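Local coordinates for protein glutaredoxin 2 (Salmonella enterica subsp. enterica serovar Typhimurium, PDB 3IR4) that binds glutathione and probably catalyses glutathione-dependent thiol-disulfide exchange, pairing a thioredoxin-like domain with a helical one in the manner of glutathione S-transferases, at residues Q35-A40 / P119-Y124; L156-I161 / P194-D199. One frame throughout, in Å; residues are numbered along the deposited sequence.

Contact 1. Residues Q35-A40 / P119-Y124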
ATOM      1  N   GLN A  35       4.908  15.440  -4.717  1.00  5.15           N
ATOM      2  CA  GLN A  35       5.097  15.985  -3.371  1.00  5.57           C
ATOM      3  C   GLN A  35       3.785  15.932  -2.603  1.00  5.09           C
ATOM      4  O   GLN A  35       2.718  16.206  -3.148  1.00  5.22           O
ATOM      5  CB  GLN A  35       5.621  17.422  -3.381  1.00  6.26           C
ATOM      6  CG  GLN A  35       7.010  17.546  -3.962  1.00  8.31           C
ATOM      7  CD  GLN A  35       8.014  16.721  -3.171  1.00 11.68           C
ATOM      8  OE1 GLN A  35       8.477  15.671  -3.633  1.00 14.40           O
ATOM      9  NE2 GLN A  35       8.286  17.156  -1.941  1.00 10.95           N
ATOM     10  N   ASN A  36       3.873  15.610  -1.306  1.00  4.41           N
ATOM     11  CA  ASN A  36       2.654  15.422  -0.536  1.00  5.25           C
ATOM     12  C   ASN A  36       1.810  16.678  -0.383  1.00  5.87           C
ATOM     13  O   ASN A  36       0.603  16.570  -0.180  1.00  7.36           O
ATOM     14  CB  ASN A  36       2.977  14.828   0.825  1.00  5.37           C
ATOM     15  CG  ASN A  36       1.768  14.202   1.506  1.00  5.89           C
ATOM     16  OD1 ASN A  36       1.322  14.694   2.551  1.00  7.57           O
ATOM     17  ND2 ASN A  36       1.222  13.123   0.933  1.00  7.73           N
ATOM     18  N   ASP A  37       2.434  17.852  -0.497  1.00  6.03           N
ATOM     19  CA  ASP A  37       1.722  19.128  -0.419  1.00  7.04           C
ATOM     20  C   ASP A  37       1.313  19.693  -1.781  1.00  7.16           C
ATOM     21  O   ASP A  37       0.808  20.801  -1.845  1.00  8.65           O
ATOM     22  CB  ASP A  37       2.552  20.167   0.369  1.00  7.34           C
ATOM     23  CG  ASP A  37       3.907  20.498  -0.264  1.00  8.09           C
ATOM     24  OD1 ASP A  37       4.532  21.531   0.134  1.00 10.69           O
ATOM     25  OD2 ASP A  37       4.372  19.741  -1.139  1.00  7.68           O
ATOM     26  N   ASP A  38       1.481  18.918  -2.852  1.00  6.28           N
ATOM     27  CA  ASP A  38       1.171  19.419  -4.190  1.00  6.61           C
ATOM     28  C   ASP A  38      -0.295  19.224  -4.522  1.00  6.84           C
ATOM     29  O   ASP A  38      -0.730  18.143  -4.867  1.00  7.32           O
ATOM     30  CB  ASP A  38       2.064  18.727  -5.221  1.00  6.66           C
ATOM     31  CG  ASP A  38       1.789  19.153  -6.653  1.00  7.83           C
ATOM     32  OD1 ASP A  38       0.915  20.005  -6.888  1.00  8.29           O
ATOM     33  OD2 ASP A  38       2.490  18.603  -7.522  1.00  9.75           O
ATOM     34  N   GLU A  39      -1.072  20.289  -4.370  1.00  6.95           N
ATOM     35  CA  GLU A  39      -2.482  20.275  -4.718  1.00  8.04           C
ATOM     36  C   GLU A  39      -2.696  20.476  -6.220  1.00  7.81           C
ATOM     37  O   GLU A  39      -3.555  19.830  -6.828  1.00  7.70           O
ATOM     38  CB  GLU A  39      -3.207  21.380  -3.941  1.00  9.13           C
ATOM     39  CG  GLU A  39      -4.705  21.428  -4.213  1.00 12.05           C
ATOM     40  CD  GLU A  39      -5.453  22.495  -3.427  1.00 16.09           C
ATOM     41  OE1 GLU A  39      -6.685  22.560  -3.567  1.00 20.12           O
ATOM     42  OE2 GLU A  39      -4.826  23.254  -2.663  1.00 22.29           O
ATOM     43  N   ALA A  40      -1.892  21.344  -6.828  1.00  8.16           N
ATOM     44  CA  ALA A  40      -2.090  21.745  -8.219  1.00  9.10           C
ATOM     45  C   ALA A  40      -1.961  20.625  -9.236  1.00  7.98           C
ATOM     46  O   ALA A  40      -2.788  20.515 -10.127  1.00  9.08           O
ATOM     47  CB  ALA A  40      -1.157  22.930  -8.582  1.00 11.21           C
ATOM     48  N   PRO A 119      11.119  19.826   3.226  1.00  7.40           N
ATOM     49  CA  PRO A 119      10.587  20.094   4.541  1.00  7.50           C
ATOM     50  C   PRO A 119       9.109  20.506   4.533  1.00  5.73           C
ATOM     51  O   PRO A 119       8.362  20.124   5.418  1.00  6.09           O
ATOM     52  CB  PRO A 119      11.494  21.234   5.036  1.00  7.60           C
ATOM     53  CG  PRO A 119      12.816  20.965   4.353  1.00  8.77           C
ATOM     54  CD  PRO A 119      12.454  20.431   3.019  1.00  8.50           C
ATOM     55  N   ALA A 120       8.696  21.306   3.561  1.00  5.50           N
ATOM     56  CA  ALA A 120       7.305  21.751   3.504  1.00  5.58           C
ATOM     57  C   ALA A 120       6.346  20.575   3.326  1.00  5.25           C
ATOM     58  O   ALA A 120       5.291  20.536   3.942  1.00  5.66           O
ATOM     59  CB  ALA A 120       7.096  22.779   2.402  1.00  7.52           C
ATOM     60  N   ALA A 121       6.685  19.633   2.452  1.00  5.09           N
ATOM     61  CA  ALA A 121       5.835  18.472   2.207  1.00  5.68           C
ATOM     62  C   ALA A 121       5.715  17.590   3.426  1.00  5.03           C
ATOM     63  O   ALA A 121       4.640  17.117   3.761  1.00  5.18           O
ATOM     64  CB  ALA A 121       6.348  17.675   1.038  1.00  6.96           C
ATOM     65  N   ARG A 122       6.816  17.408   4.148  1.00  5.00           N
ATOM     66  CA  ARG A 122       6.809  16.588   5.338  1.00  4.49           C
ATOM     67  C   ARG A 122       5.958  17.253   6.432  1.00  4.63           C
ATOM     68  O   ARG A 122       5.160  16.595   7.077  1.00  5.44           O
ATOM     69  CB  ARG A 122       8.216  16.320   5.817  1.00  4.59           C
ATOM     70  CG  ARG A 122       8.290  15.280   6.890  1.00  4.81           C
ATOM     71  CD  ARG A 122       9.735  14.949   7.289  1.00  3.91           C
ATOM     72  NE  ARG A 122      10.548  14.449   6.185  1.00  4.69           N
ATOM     73  CZ  ARG A 122      10.581  13.177   5.798  1.00  4.62           C
ATOM     74  NH1 ARG A 122       9.876  12.240   6.415  1.00  5.44           N
ATOM     75  NH2 ARG A 122      11.345  12.834   4.771  1.00  5.08           N
ATOM     76  N   GLN A 123       6.123  18.571   6.612  1.00  4.99           N
ATOM     77  CA  GLN A 123       5.332  19.282   7.604  1.00  5.30           C
ATOM     78  C   GLN A 123       3.844  19.207   7.291  1.00  5.67           C
ATOM     79  O   GLN A 123       2.989  19.068   8.194  1.00  6.12           O
ATOM     80  CB  GLN A 123       5.774  20.732   7.732  1.00  7.09           C
ATOM     81  CG  GLN A 123       4.950  21.503   8.769  1.00  9.94           C
ATOM     82  CD  GLN A 123       5.322  22.951   8.806  1.00 15.40           C
ATOM     83  OE1 GLN A 123       4.586  23.797   8.312  1.00 22.16           O
ATOM     84  NE2 GLN A 123       6.477  23.242   9.343  1.00 17.52           N
ATOM     85  N   TYR A 124       3.503  19.364   6.009  1.00  5.79           N
ATOM     86  CA  TYR A 124       2.112  19.282   5.546  1.00  5.77           C
ATOM     87  C   TYR A 124       1.472  17.962   5.991  1.00  5.11           C
ATOM     88  O   TYR A 124       0.362  17.936   6.518  1.00  5.31           O
ATOM     89  CB  TYR A 124       2.078  19.407   4.025  1.00  5.85           C
ATOM     90  CG  TYR A 124       0.719  19.242   3.417  1.00  6.82           C
ATOM     91  CD1 TYR A 124       0.270  17.983   3.032  1.00  8.24           C
ATOM     92  CD2 TYR A 124      -0.083  20.319   3.145  1.00 10.21           C
ATOM     93  CE1 TYR A 124      -0.959  17.801   2.438  1.00 12.21           C
ATOM     94  CE2 TYR A 124      -1.337  20.145   2.584  1.00 12.97           C
ATOM     95  CZ  TYR A 124      -1.770  18.870   2.232  1.00 12.25           C
ATOM     96  OH  TYR A 124      -2.991  18.613   1.621  1.00 19.15           O
TER
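The main-chain O of Asn36 lies 3.3 Å from CE1 of Tyr124 and accepts a hydrogen bond from Lys49 NZ, a group of the glutathione pocket. The contact belongs to the domain interface of the glutathione S-transferase fold: the loop after strand 30-33 of the thioredoxin-like domain meets the first turns of helix 119-133. A type I beta turn shapes the loop, closed by Asp38 N to Gln35 O at 3.0 Å, and presents Asn36 and Asp37 to the helix. Small residues suit the helical side here, because the methyls of Ala120 and Ala121 let the turn come close. Tyr124 supplies the flat surface. Asp37 CA lies over one ring face, 3.9 Å from the centroid and 12° from the normal, a CH-pi contact, and Asp37 CB continues it over the same face toward Tyr124 CG. The Asn36 side chain meets the ring edge through OD1: with CG anti to the backbone N (chi1 -162°), this oxygen lies in the ring plane near CD1, the amide turned 72° from it. Tyr124 OH is hydrogen-bonded to Lys128 NZ, and the side chain borders the bound glutathione, so the turn packs against a residue of that pocket. Asp37 puts its acid near the helix start, where the helix dipole would probably favour a negative charge; OD1 rests 3.6 Å from Ala120 CB, and OD2 equally far from Ala121 CB.

Contact 2. Residues L156-I161 / P194-D199; sequences LLDKLI and PTKVAD
Asp158 reaches from the end of helix 143-160 to the start of helix 195-208, where its OD1 receives two backbone N-H groups. Lys196 N is 2.8 Å from Asp158 OD1, and Val197 N is 3.3 Å from it. Two successive amides share this one oxygen, and both bonds are weak, bent at the hydrogen to 128° for Lys196 and 142° for Val197. Pro194 CB packs 3.2 Å from Asp158 OD1. Proline fits just before a helix, but its side chain offers the first-turn amides no acceptor, and the aspartate provides one from another helix. The other oxygen, OD2, accepts from a water that in turn accepts from Lys196 NZ. Asp158 OD2 and Lys196 NZ are 5.2 Å apart, so the two opposite charges meet through the water and not directly. Lys196, extended beyond CG, runs across Asp158 and brings CD 3.2 Å from the Asp158 main-chain O.

Beneath this polar layer lies an apolar one. Val197 turns CG2 against the backbone of Asp158, and Ile161, with CG1 anti to its carbonyl carbon, brings CD1 to 3.7 Å from Val197 CA. Branched chains suit this place, since their methyls fill the angle between the helices. Leu157 CD2 touches Val197 more loosely and is itself embedded among Trp92, Leu178 and Leu182, while Leu154 backs both Pro194 and Val197. The two short helical segments approach to 8.1 Å at 69°: a steep helix-helix crossing, with a carboxylate set at a helix N-terminus, within the all-helical C-terminal domain of a glutathione S-transferase-like fold.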
ATOM      1  N   LEU A 156      -2.918 -15.146  13.549  1.00  7.59           N
ATOM      2  CA  LEU A 156      -4.157 -15.674  12.954  1.00  7.35           C
ATOM      3  C   LEU A 156      -4.022 -15.619  11.432  1.00  7.17           C
ATOM      4  O   LEU A 156      -4.346 -16.567  10.742  1.00  7.76           O
ATOM      5  CB  LEU A 156      -5.394 -14.930  13.445  1.00  8.06           C
ATOM      6  CG  LEU A 156      -6.718 -15.359  12.778  1.00  9.61           C
ATOM      7  CD1 LEU A 156      -7.038 -16.844  12.957  1.00 12.73           C
ATOM      8  CD2 LEU A 156      -7.872 -14.509  13.305  1.00 12.21           C
ATOM      9  N   LEU A 157      -3.575 -14.481  10.902  1.00  6.78           N
ATOM     10  CA  LEU A 157      -3.410 -14.347   9.464  1.00  5.43           C
ATOM     11  C   LEU A 157      -2.571 -15.484   8.881  1.00  6.00           C
ATOM     12  O   LEU A 157      -2.868 -16.037   7.824  1.00  6.67           O
ATOM     13  CB  LEU A 157      -2.766 -13.009   9.079  1.00  5.71           C
ATOM     14  CG  LEU A 157      -2.566 -12.779   7.577  1.00  6.27           C
ATOM     15  CD1 LEU A 157      -3.875 -12.650   6.837  1.00  8.22           C
ATOM     16  CD2 LEU A 157      -1.687 -11.537   7.349  1.00  6.11           C
ATOM     17  N   ASP A 158      -1.538 -15.858   9.601  1.00  5.87           N
ATOM     18  CA  ASP A 158      -0.663 -16.938   9.188  1.00  6.42           C
ATOM     19  C   ASP A 158      -1.421 -18.216   8.831  1.00  6.29           C
ATOM     20  O   ASP A 158      -1.044 -18.939   7.923  1.00  8.60           O
ATOM     21  CB  ASP A 158       0.325 -17.219  10.326  1.00  6.27           C
ATOM     22  CG  ASP A 158       1.433 -18.162   9.923  1.00  8.06           C
ATOM     23  OD1 ASP A 158       2.274 -17.741   9.105  1.00  8.75           O
ATOM     24  OD2 ASP A 158       1.491 -19.294  10.481  1.00 10.79           O
ATOM     25  N   LYS A 159      -2.439 -18.518   9.617  1.00  6.52           N
ATOM     26  CA  LYS A 159      -3.231 -19.732   9.408  1.00  7.37           C
ATOM     27  C   LYS A 159      -4.198 -19.635   8.231  1.00  8.06           C
ATOM     28  O   LYS A 159      -4.706 -20.648   7.756  1.00  9.71           O
ATOM     29  CB  LYS A 159      -3.964 -20.054  10.700  1.00  7.88           C
ATOM     30  CG  LYS A 159      -2.994 -20.297  11.875  1.00  9.40           C
ATOM     31  CD  LYS A 159      -3.702 -20.577  13.162  1.00 11.27           C
ATOM     32  CE  LYS A 159      -2.722 -20.785  14.327  1.00 13.29           C
ATOM     33  NZ  LYS A 159      -1.857 -19.584  14.609  1.00 15.30           N
ATOM     34  N   LEU A 160      -4.436 -18.426   7.746  1.00  7.38           N
ATOM     35  CA  LEU A 160      -5.377 -18.148   6.671  1.00  7.51           C
ATOM     36  C   LEU A 160      -4.728 -17.997   5.307  1.00  7.89           C
ATOM     37  O   LEU A 160      -5.412 -18.132   4.298  1.00  9.90           O
ATOM     38  CB  LEU A 160      -6.176 -16.885   6.974  1.00  8.29           C
ATOM     39  CG  LEU A 160      -6.862 -16.832   8.346  1.00 10.13           C
ATOM     40  CD1 LEU A 160      -7.603 -15.486   8.453  1.00 11.90           C
ATOM     41  CD2 LEU A 160      -7.739 -18.073   8.650  1.00 13.69           C
ATOM     42  N   ILE A 161      -3.431 -17.713   5.251  1.00  7.18           N
ATOM     43  CA  ILE A 161      -2.763 -17.560   3.967  1.00  6.53           C
ATOM     44  C   ILE A 161      -2.565 -18.933   3.340  1.00  5.89           C
ATOM     45  O   ILE A 161      -1.808 -19.750   3.839  1.00  6.77           O
ATOM     46  CB  ILE A 161      -1.426 -16.830   4.102  1.00  5.84           C
ATOM     47  CG1 ILE A 161      -1.635 -15.419   4.664  1.00  7.18           C
ATOM     48  CG2 ILE A 161      -0.697 -16.764   2.762  1.00  7.18           C
ATOM     49  CD1 ILE A 161      -0.313 -14.731   5.032  1.00  8.42           C
ATOM     50  N   PRO A 194       5.142 -14.234  11.417  1.00  5.23           N
ATOM     51  CA  PRO A 194       5.012 -15.677  11.263  1.00  5.66           C
ATOM     52  C   PRO A 194       5.492 -16.117   9.884  1.00  5.44           C
ATOM     53  O   PRO A 194       5.498 -15.329   8.953  1.00  7.14           O
ATOM     54  CB  PRO A 194       3.498 -15.909  11.454  1.00  6.84           C
ATOM     55  CG  PRO A 194       3.046 -14.765  12.254  1.00  7.26           C
ATOM     56  CD  PRO A 194       3.838 -13.614  11.693  1.00  5.38           C
ATOM     57  N   THR A 195       5.863 -17.383   9.774  1.00  5.84           N
ATOM     58  CA  THR A 195       6.479 -17.958   8.550  1.00  6.85           C
ATOM     59  C   THR A 195       5.661 -17.725   7.287  1.00  5.87           C
ATOM     60  O   THR A 195       6.206 -17.256   6.294  1.00  6.13           O
ATOM     61  CB  THR A 195       6.711 -19.450   8.727  1.00  8.19           C
ATOM     62  OG1 THR A 195       7.586 -19.622   9.826  1.00 12.66           O
ATOM     63  CG2 THR A 195       7.294 -20.095   7.440  1.00 11.22           C
ATOM     64  N   LYS A 196       4.379 -18.091   7.309  1.00  5.13           N
ATOM     65  CA  LYS A 196       3.585 -17.991   6.085  1.00  6.10           C
ATOM     66  C   LYS A 196       3.368 -16.523   5.712  1.00  5.30           C
ATOM     67  O   LYS A 196       3.314 -16.178   4.524  1.00  4.84           O
ATOM     68  CB  LYS A 196       2.244 -18.699   6.200  1.00  7.29           C
ATOM     69  CG  LYS A 196       2.408 -20.197   6.365  1.00 12.56           C
ATOM     70  CD  LYS A 196       1.155 -20.950   6.644  1.00 17.78           C
ATOM     71  CE  LYS A 196       1.469 -22.390   7.061  1.00 21.09           C
ATOM     72  NZ  LYS A 196       0.210 -23.095   7.242  1.00 24.04           N
ATOM     73  N   VAL A 197       3.212 -15.645   6.710  1.00  4.35           N
ATOM     74  CA  VAL A 197       3.037 -14.238   6.449  1.00  4.63           C
ATOM     75  C   VAL A 197       4.296 -13.683   5.805  1.00  4.14           C
ATOM     76  O   VAL A 197       4.229 -12.969   4.814  1.00  4.43           O
ATOM     77  CB  VAL A 197       2.665 -13.449   7.713  1.00  4.36           C
ATOM     78  CG1 VAL A 197       2.443 -11.980   7.337  1.00  5.61           C
ATOM     79  CG2 VAL A 197       1.442 -14.046   8.422  1.00  5.86           C
ATOM     80  N   ALA A 198       5.447 -14.012   6.385  1.00  4.63           N
ATOM     81  CA  ALA A 198       6.733 -13.554   5.841  1.00  4.80           C
ATOM     82  C   ALA A 198       6.966 -14.055   4.430  1.00  4.43           C
ATOM     83  O   ALA A 198       7.435 -13.317   3.555  1.00  4.68           O
ATOM     84  CB  ALA A 198       7.899 -13.982   6.724  1.00  6.05           C
ATOM     85  N   ASP A 199       6.633 -15.328   4.181  1.00  4.21           N
ATOM     86  CA  ASP A 199       6.809 -15.893   2.834  1.00  4.27           C
ATOM     87  C   ASP A 199       5.926 -15.225   1.793  1.00  3.96           C
ATOM     88  O   ASP A 199       6.329 -15.016   0.666  1.00  4.57           O
ATOM     89  CB  ASP A 199       6.514 -17.385   2.836  1.00  5.01           C
ATOM     90  CG  ASP A 199       7.552 -18.216   3.516  1.00  6.98           C
ATOM     91  OD1 ASP A 199       8.645 -17.717   3.835  1.00  9.25           O
ATOM     92  OD2 ASP A 199       7.292 -19.436   3.662  1.00  9.19           O
TER
HETATM   93  O   HOH W   1      -0.044 -21.679   9.879  1.00 17.68           O

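Contact 1 closes before contact 2 opens along the chain, and the two lie on opposite sides of the molecule's centre, their own centres 36 Å apart and their nearest atoms about 25 Å. They share the helical C-terminal domain but use different helices. Contact 1 joins helix 119-133 to the loop between strand 30-33 and helix 40-46, tying that domain to the thioredoxin-like one beside the glutathione pocket. Contact 2 stays within the helical domain, bringing together helices 143-160 and 195-208. Contact 1 therefore lies at the boundary between domains, where glutathione is bound, whereas contact 2 joins two helices of one domain.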